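Local coordinates for P22 protein (Trypanosoma brucei, PDB 3JV1) that acts as an accessory factor in RNA editing of the cytochrome oxidase subunit II transcript and belongs to the Mam33 family, at residues A[46-49]-A[54-57]; A[83-88]-A[142-147]. One frame throughout, in Å; residues are numbered along the deposited sequence.

Contact 1 (A[46-49]-A[54-57]); sequences TMRK and EEII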
ATOM      1  N   THR A  46      -0.164  -9.452 -18.081  1.00 32.53           N
ATOM      2  CA  THR A  46       1.069 -10.196 -17.901  1.00 34.44           C
ATOM      3  C   THR A  46       1.489 -10.827 -19.224  1.00 33.91           C
ATOM      4  O   THR A  46       0.649 -11.183 -20.046  1.00 34.25           O
ATOM      5  CB  THR A  46       0.903 -11.311 -16.859  1.00 35.76           C
ATOM      6  OG1 THR A  46       0.038 -12.320 -17.387  1.00 44.70           O
ATOM      7  CG2 THR A  46       0.298 -10.769 -15.585  1.00 33.66           C
ATOM      8  N   MET A  47       2.796 -10.947 -19.428  1.00 34.11           N
ATOM      9  CA  MET A  47       3.341 -11.560 -20.634  1.00 32.17           C
ATOM     10  C   MET A  47       4.254 -12.700 -20.198  1.00 32.94           C
ATOM     11  O   MET A  47       4.904 -12.608 -19.163  1.00 30.01           O
ATOM     12  CB  MET A  47       4.142 -10.541 -21.435  1.00 31.97           C
ATOM     13  CG  MET A  47       3.330  -9.365 -21.959  1.00 31.15           C
ATOM     14  SD  MET A  47       4.337  -8.194 -22.898  1.00 30.52           S
ATOM     15  CE  MET A  47       4.780  -9.210 -24.305  1.00 31.34           C
ATOM     16  N   ARG A  48       4.302 -13.773 -20.984  1.00 32.36           N
ATOM     17  CA  ARG A  48       5.135 -14.918 -20.655  1.00 33.09           C
ATOM     18  C   ARG A  48       5.781 -15.533 -21.896  1.00 33.55           C
ATOM     19  O   ARG A  48       5.237 -15.465 -22.994  1.00 34.35           O
ATOM     20  CB  ARG A  48       4.301 -15.999 -19.963  1.00 35.30           C
ATOM     21  CG  ARG A  48       3.453 -15.511 -18.804  1.00 39.11           C
ATOM     22  CD  ARG A  48       2.778 -16.678 -18.107  1.00 39.56           C
ATOM     23  NE  ARG A  48       2.008 -16.275 -16.931  1.00 41.54           N
ATOM     24  CZ  ARG A  48       0.868 -15.589 -16.973  1.00 44.52           C
ATOM     25  NH1 ARG A  48       0.353 -15.213 -18.135  1.00 43.23           N
ATOM     26  NH2 ARG A  48       0.223 -15.307 -15.850  1.00 45.21           N
ATOM     27  N   LYS A  49       6.948 -16.131 -21.707  1.00 33.41           N
ATOM     28  CA  LYS A  49       7.654 -16.805 -22.790  1.00 33.24           C
ATOM     29  C   LYS A  49       8.618 -17.780 -22.149  1.00 31.83           C
ATOM     30  O   LYS A  49       9.063 -17.563 -21.024  1.00 31.62           O
ATOM     31  CB  LYS A  49       8.445 -15.818 -23.653  1.00 33.15           C
ATOM     32  CG  LYS A  49       9.555 -15.096 -22.908  1.00 35.85           C
ATOM     33  CD  LYS A  49      10.571 -14.468 -23.860  1.00 34.78           C
ATOM     34  CE  LYS A  49      11.451 -15.534 -24.502  1.00 39.75           C
ATOM     35  NZ  LYS A  49      12.559 -14.951 -25.305  1.00 37.50           N
ATOM     36  N   GLU A  54      13.775 -22.265 -18.517  1.00 34.69           N
ATOM     37  CA  GLU A  54      13.235 -21.167 -17.730  1.00 33.78           C
ATOM     38  C   GLU A  54      11.982 -20.570 -18.338  1.00 32.31           C
ATOM     39  O   GLU A  54      11.705 -20.732 -19.524  1.00 32.02           O
ATOM     40  CB  GLU A  54      14.263 -20.043 -17.554  1.00 35.06           C
ATOM     41  CG  GLU A  54      15.612 -20.267 -18.211  1.00 37.08           C
ATOM     42  CD  GLU A  54      16.553 -19.091 -18.018  1.00 35.05           C
ATOM     43  OE1 GLU A  54      16.182 -17.959 -18.377  1.00 36.24           O
ATOM     44  OE2 GLU A  54      17.670 -19.294 -17.510  1.00 38.60           O
ATOM     45  N   GLU A  55      11.210 -19.892 -17.504  1.00 32.71           N
ATOM     46  CA  GLU A  55      10.025 -19.206 -17.984  1.00 32.44           C
ATOM     47  C   GLU A  55      10.277 -17.754 -17.621  1.00 32.58           C
ATOM     48  O   GLU A  55      10.786 -17.465 -16.542  1.00 30.95           O
ATOM     49  CB  GLU A  55       8.756 -19.700 -17.296  1.00 33.66           C
ATOM     50  CG  GLU A  55       7.509 -19.002 -17.847  1.00 35.86           C
ATOM     51  CD  GLU A  55       6.241 -19.455 -17.178  1.00 38.10           C
ATOM     52  OE1 GLU A  55       6.201 -19.455 -15.934  1.00 43.20           O
ATOM     53  OE2 GLU A  55       5.281 -19.805 -17.893  1.00 41.60           O
ATOM     54  N   ILE A  56       9.963 -16.849 -18.538  1.00 32.53           N
ATOM     55  CA  ILE A  56      10.165 -15.431 -18.298  1.00 32.67           C
ATOM     56  C   ILE A  56       8.768 -14.832 -18.177  1.00 33.21           C
ATOM     57  O   ILE A  56       7.939 -15.007 -19.069  1.00 32.20           O
ATOM     58  CB  ILE A  56      10.904 -14.761 -19.477  1.00 32.76           C
ATOM     59  CG1 ILE A  56      12.073 -15.645 -19.950  1.00 33.41           C
ATOM     60  CG2 ILE A  56      11.382 -13.372 -19.062  1.00 33.59           C
ATOM     61  CD1 ILE A  56      13.115 -15.955 -18.903  1.00 31.08           C
ATOM     62  N   ILE A  57       8.510 -14.138 -17.074  1.00 32.07           N
ATOM     63  CA  ILE A  57       7.198 -13.553 -16.844  1.00 33.85           C
ATOM     64  C   ILE A  57       7.276 -12.047 -16.646  1.00 35.79           C
ATOM     65  O   ILE A  57       8.092 -11.553 -15.860  1.00 34.62           O
ATOM     66  CB  ILE A  57       6.538 -14.176 -15.609  1.00 35.75           C
ATOM     67  CG1 ILE A  57       6.398 -15.684 -15.815  1.00 38.54           C
ATOM     68  CG2 ILE A  57       5.189 -13.530 -15.353  1.00 36.74           C
ATOM     69  CD1 ILE A  57       5.864 -16.425 -14.611  1.00 41.66           C
TER

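Contact 2 (A[83-88]-A[142-147]); sequences KALVFG and TSYLSA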
ATOM      1  N   LYS A  83      13.142 -21.643  -8.360  1.00 34.94           N
ATOM      2  CA  LYS A  83      13.635 -20.367  -7.844  1.00 35.02           C
ATOM      3  C   LYS A  83      13.403 -19.265  -8.874  1.00 34.27           C
ATOM      4  O   LYS A  83      13.150 -19.545 -10.042  1.00 33.88           O
ATOM      5  CB  LYS A  83      15.128 -20.463  -7.529  1.00 33.88           C
ATOM      6  CG  LYS A  83      15.478 -21.534  -6.515  1.00 38.63           C
ATOM      7  CD  LYS A  83      16.988 -21.585  -6.266  1.00 41.24           C
ATOM      8  CE  LYS A  83      17.354 -22.705  -5.301  1.00 43.70           C
ATOM      9  NZ  LYS A  83      16.693 -22.529  -3.972  1.00 46.03           N
ATOM     10  N   ALA A  84      13.493 -18.013  -8.448  1.00 32.01           N
ATOM     11  CA  ALA A  84      13.296 -16.919  -9.383  1.00 32.89           C
ATOM     12  C   ALA A  84      14.178 -15.705  -9.141  1.00 31.47           C
ATOM     13  O   ALA A  84      14.476 -15.342  -8.005  1.00 29.85           O
ATOM     14  CB  ALA A  84      11.835 -16.491  -9.377  1.00 31.74           C
ATOM     15  N   LEU A  85      14.597 -15.093 -10.242  1.00 31.49           N
ATOM     16  CA  LEU A  85      15.388 -13.874 -10.219  1.00 30.85           C
ATOM     17  C   LEU A  85      14.292 -12.872 -10.575  1.00 33.21           C
ATOM     18  O   LEU A  85      13.667 -12.992 -11.632  1.00 32.32           O
ATOM     19  CB  LEU A  85      16.442 -13.893 -11.327  1.00 33.37           C
ATOM     20  CG  LEU A  85      17.885 -13.511 -10.989  1.00 35.19           C
ATOM     21  CD1 LEU A  85      18.704 -13.483 -12.273  1.00 31.75           C
ATOM     22  CD2 LEU A  85      17.938 -12.172 -10.288  1.00 33.36           C
ATOM     23  N   VAL A  86      14.046 -11.905  -9.697  1.00 31.85           N
ATOM     24  CA  VAL A  86      13.000 -10.922  -9.925  1.00 31.51           C
ATOM     25  C   VAL A  86      13.526  -9.501 -10.102  1.00 31.76           C
ATOM     26  O   VAL A  86      14.100  -8.923  -9.184  1.00 32.00           O
ATOM     27  CB  VAL A  86      11.979 -10.949  -8.762  1.00 32.37           C
ATOM     28  CG1 VAL A  86      10.801 -10.036  -9.074  1.00 32.53           C
ATOM     29  CG2 VAL A  86      11.493 -12.381  -8.538  1.00 31.56           C
ATOM     30  N   PHE A  87      13.319  -8.949 -11.293  1.00 30.85           N
ATOM     31  CA  PHE A  87      13.761  -7.600 -11.629  1.00 31.14           C
ATOM     32  C   PHE A  87      12.629  -6.587 -11.484  1.00 33.39           C
ATOM     33  O   PHE A  87      11.594  -6.700 -12.154  1.00 33.57           O
ATOM     34  CB  PHE A  87      14.266  -7.555 -13.073  1.00 31.21           C
ATOM     35  CG  PHE A  87      15.500  -8.384 -13.319  1.00 33.27           C
ATOM     36  CD1 PHE A  87      16.770  -7.814 -13.223  1.00 30.09           C
ATOM     37  CD2 PHE A  87      15.391  -9.733 -13.640  1.00 29.65           C
ATOM     38  CE1 PHE A  87      17.910  -8.582 -13.446  1.00 33.74           C
ATOM     39  CE2 PHE A  87      16.529 -10.514 -13.866  1.00 29.87           C
ATOM     40  CZ  PHE A  87      17.791  -9.936 -13.769  1.00 31.27           C
ATOM     41  N   GLY A  88      12.824  -5.611 -10.603  1.00 32.38           N
ATOM     42  CA  GLY A  88      11.834  -4.569 -10.414  1.00 32.88           C
ATOM     43  C   GLY A  88      12.228  -3.522 -11.430  1.00 34.72           C
ATOM     44  O   GLY A  88      13.321  -2.959 -11.340  1.00 33.79           O
ATOM     45  N   THR A 142      21.945  -6.384 -17.321  1.00 32.98           N
ATOM     46  CA  THR A 142      21.254  -5.889 -18.516  1.00 34.91           C
ATOM     47  C   THR A 142      21.451  -6.835 -19.716  1.00 34.50           C
ATOM     48  O   THR A 142      20.505  -7.103 -20.460  1.00 34.02           O
ATOM     49  CB  THR A 142      21.702  -4.436 -18.877  1.00 37.48           C
ATOM     50  OG1 THR A 142      21.048  -4.009 -20.081  1.00 39.79           O
ATOM     51  CG2 THR A 142      23.180  -4.373 -19.097  1.00 43.12           C
ATOM     52  N   SER A 143      22.664  -7.356 -19.891  1.00 32.86           N
ATOM     53  CA  SER A 143      22.954  -8.298 -20.977  1.00 34.57           C
ATOM     54  C   SER A 143      22.182  -9.611 -20.787  1.00 32.94           C
ATOM     55  O   SER A 143      21.737 -10.224 -21.748  1.00 31.20           O
ATOM     56  CB  SER A 143      24.450  -8.606 -21.024  1.00 36.76           C
ATOM     57  OG  SER A 143      25.191  -7.419 -21.212  1.00 45.35           O
ATOM     58  N   TYR A 144      22.058 -10.047 -19.538  1.00 31.65           N
ATOM     59  CA  TYR A 144      21.322 -11.260 -19.192  1.00 32.26           C
ATOM     60  C   TYR A 144      19.846 -11.092 -19.611  1.00 32.00           C
ATOM     61  O   TYR A 144      19.237 -11.995 -20.187  1.00 31.42           O
ATOM     62  CB  TYR A 144      21.429 -11.488 -17.680  1.00 30.89           C
ATOM     63  CG  TYR A 144      20.654 -12.662 -17.135  1.00 32.18           C
ATOM     64  CD1 TYR A 144      21.195 -13.948 -17.144  1.00 32.03           C
ATOM     65  CD2 TYR A 144      19.398 -12.478 -16.554  1.00 31.71           C
ATOM     66  CE1 TYR A 144      20.507 -15.019 -16.578  1.00 31.20           C
ATOM     67  CE2 TYR A 144      18.705 -13.537 -15.990  1.00 29.99           C
ATOM     68  CZ  TYR A 144      19.259 -14.800 -16.001  1.00 34.72           C
ATOM     69  OH  TYR A 144      18.569 -15.841 -15.424  1.00 35.99           O
ATOM     70  N   LEU A 145      19.277  -9.928 -19.323  1.00 29.86           N
ATOM     71  CA  LEU A 145      17.893  -9.656 -19.686  1.00 29.77           C
ATOM     72  C   LEU A 145      17.741  -9.534 -21.200  1.00 30.67           C
ATOM     73  O   LEU A 145      16.763 -10.011 -21.778  1.00 28.77           O
ATOM     74  CB  LEU A 145      17.418  -8.370 -19.018  1.00 30.38           C
ATOM     75  CG  LEU A 145      17.262  -8.447 -17.503  1.00 28.88           C
ATOM     76  CD1 LEU A 145      17.079  -7.059 -16.950  1.00 31.06           C
ATOM     77  CD2 LEU A 145      16.073  -9.340 -17.155  1.00 32.98           C
ATOM     78  N   SER A 146      18.714  -8.900 -21.841  1.00 30.09           N
ATOM     79  CA  SER A 146      18.662  -8.728 -23.281  1.00 34.34           C
ATOM     80  C   SER A 146      18.723 -10.069 -24.020  1.00 33.57           C
ATOM     81  O   SER A 146      18.043 -10.257 -25.018  1.00 34.36           O
ATOM     82  CB  SER A 146      19.800  -7.822 -23.743  1.00 35.49           C
ATOM     83  OG  SER A 146      19.590  -7.433 -25.087  1.00 42.89           O
ATOM     84  N   ALA A 147      19.527 -11.003 -23.528  1.00 33.09           N
ATOM     85  CA  ALA A 147      19.635 -12.314 -24.165  1.00 34.52           C
ATOM     86  C   ALA A 147      18.307 -13.064 -24.098  1.00 35.23           C
ATOM     87  O   ALA A 147      18.094 -14.034 -24.827  1.00 33.30           O
ATOM     88  CB  ALA A 147      20.730 -13.141 -23.501  1.00 34.84           C
TER

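Contact 1 (A[46-49]-A[54-57])
Lys49 and Ile56 grip each other through two backbone hydrogen bonds, the antiparallel hydrogen-bonded pair of this hairpin. Ile56 N reaches Lys49 O at 2.7 Å in a nearly straight bond (173° at the hydrogen), while Lys49 N meets Ile56 O at 3.0 Å with more bend. That same Ile56 O also takes a CA-H...O contact from Arg48 CA at 3.2 Å. On the face of Lys49 and Ile56, the two side chains run side by side: Lys49 CG, held between its own backbone N and carbonyl carbon (chi1 63°), lies 3.7 Å from Ile56 CB. Lys49 NZ is hydrogen-bonded to the backbone O of Arg148, whose side chain also forms a salt bridge with Glu54. Arg48 and Ile57, a non-hydrogen-bonded pair, occupy the other face, with Arg48 CG 4.2 Å from Ile57 CG1. Glu55 crosses the extended Arg48 chain at a slant; its OE2 stands 4.9 Å from Arg48 NE, too far for a salt bridge, though the opposite charges may still attract. Strands 46-51 and 54-63, a short-turned beta hairpin, are consecutive in the antiparallel sheet between strands 35-37 and 72-80, and Met47 packs on Leu154 and Phe157, where the long C-terminal helix 152-181 rests on the sheet.

Contact 2 (A[83-88]-A[142-147])
With CG anti to the carbonyl carbon in both (Phe87 chi1 -65°, Leu145 much the same), the side chains of Phe87 and Leu145 approach each other from opposite directions. Leu145 CD2 settles over one face of the Phe87 ring in a CH-pi contact, 3.7 Å from the ring centroid and 18° off the normal. Leu145 CD2 is offset toward the rim, 3.5 Å from Phe87 CE2; the other methyl, Leu145 CD1, sits 3.8 Å from Phe87 CD1. Here helix 135-146 lies against the antiparallel sheet of the Mam33 fold: the local axes of 83-88 and 142-146 are 11.7 Å apart at 105°, and side chains alone bridge the gap. Leu85 and Phe87, two residues apart on the strand, both point at the helix. Tyr144 points its ring back at them, with CE2 3.7 Å from Leu85 CD1 and CD2 4.1 Å from Phe87 CZ. All four side chains are buried, and no hydrogen bond crosses between the segments. Val101 of strand 95-104 flanks both Leu85 and Phe87, Arg148 makes a cation-pi contact with Tyr144, and Phe180 of a second subunit packs on Leu85.

In the fold
Contact 1 closes before contact 2 opens along the chain, and their centres are 11 Å apart on the same side of the chain's centre. Both belong to the one antiparallel sheet, in which strand 72-80 separates 54-63 from 83-92. Contact 1 joins two neighbouring strands of that sheet, whereas contact 2 sets helix 135-146 against a strand more than fifty residues earlier, with strand 95-104 and two short helices in between. They touch where Glu54 OE2 packs 4.1 Å from Tyr144 OH. Arg148 links the two through its bonds to Glu54 and Lys49 and its cation-pi contact with Tyr144, so helix and hairpin meet on one part of the sheet, with another subunit reaching contact 2 but not contact 1.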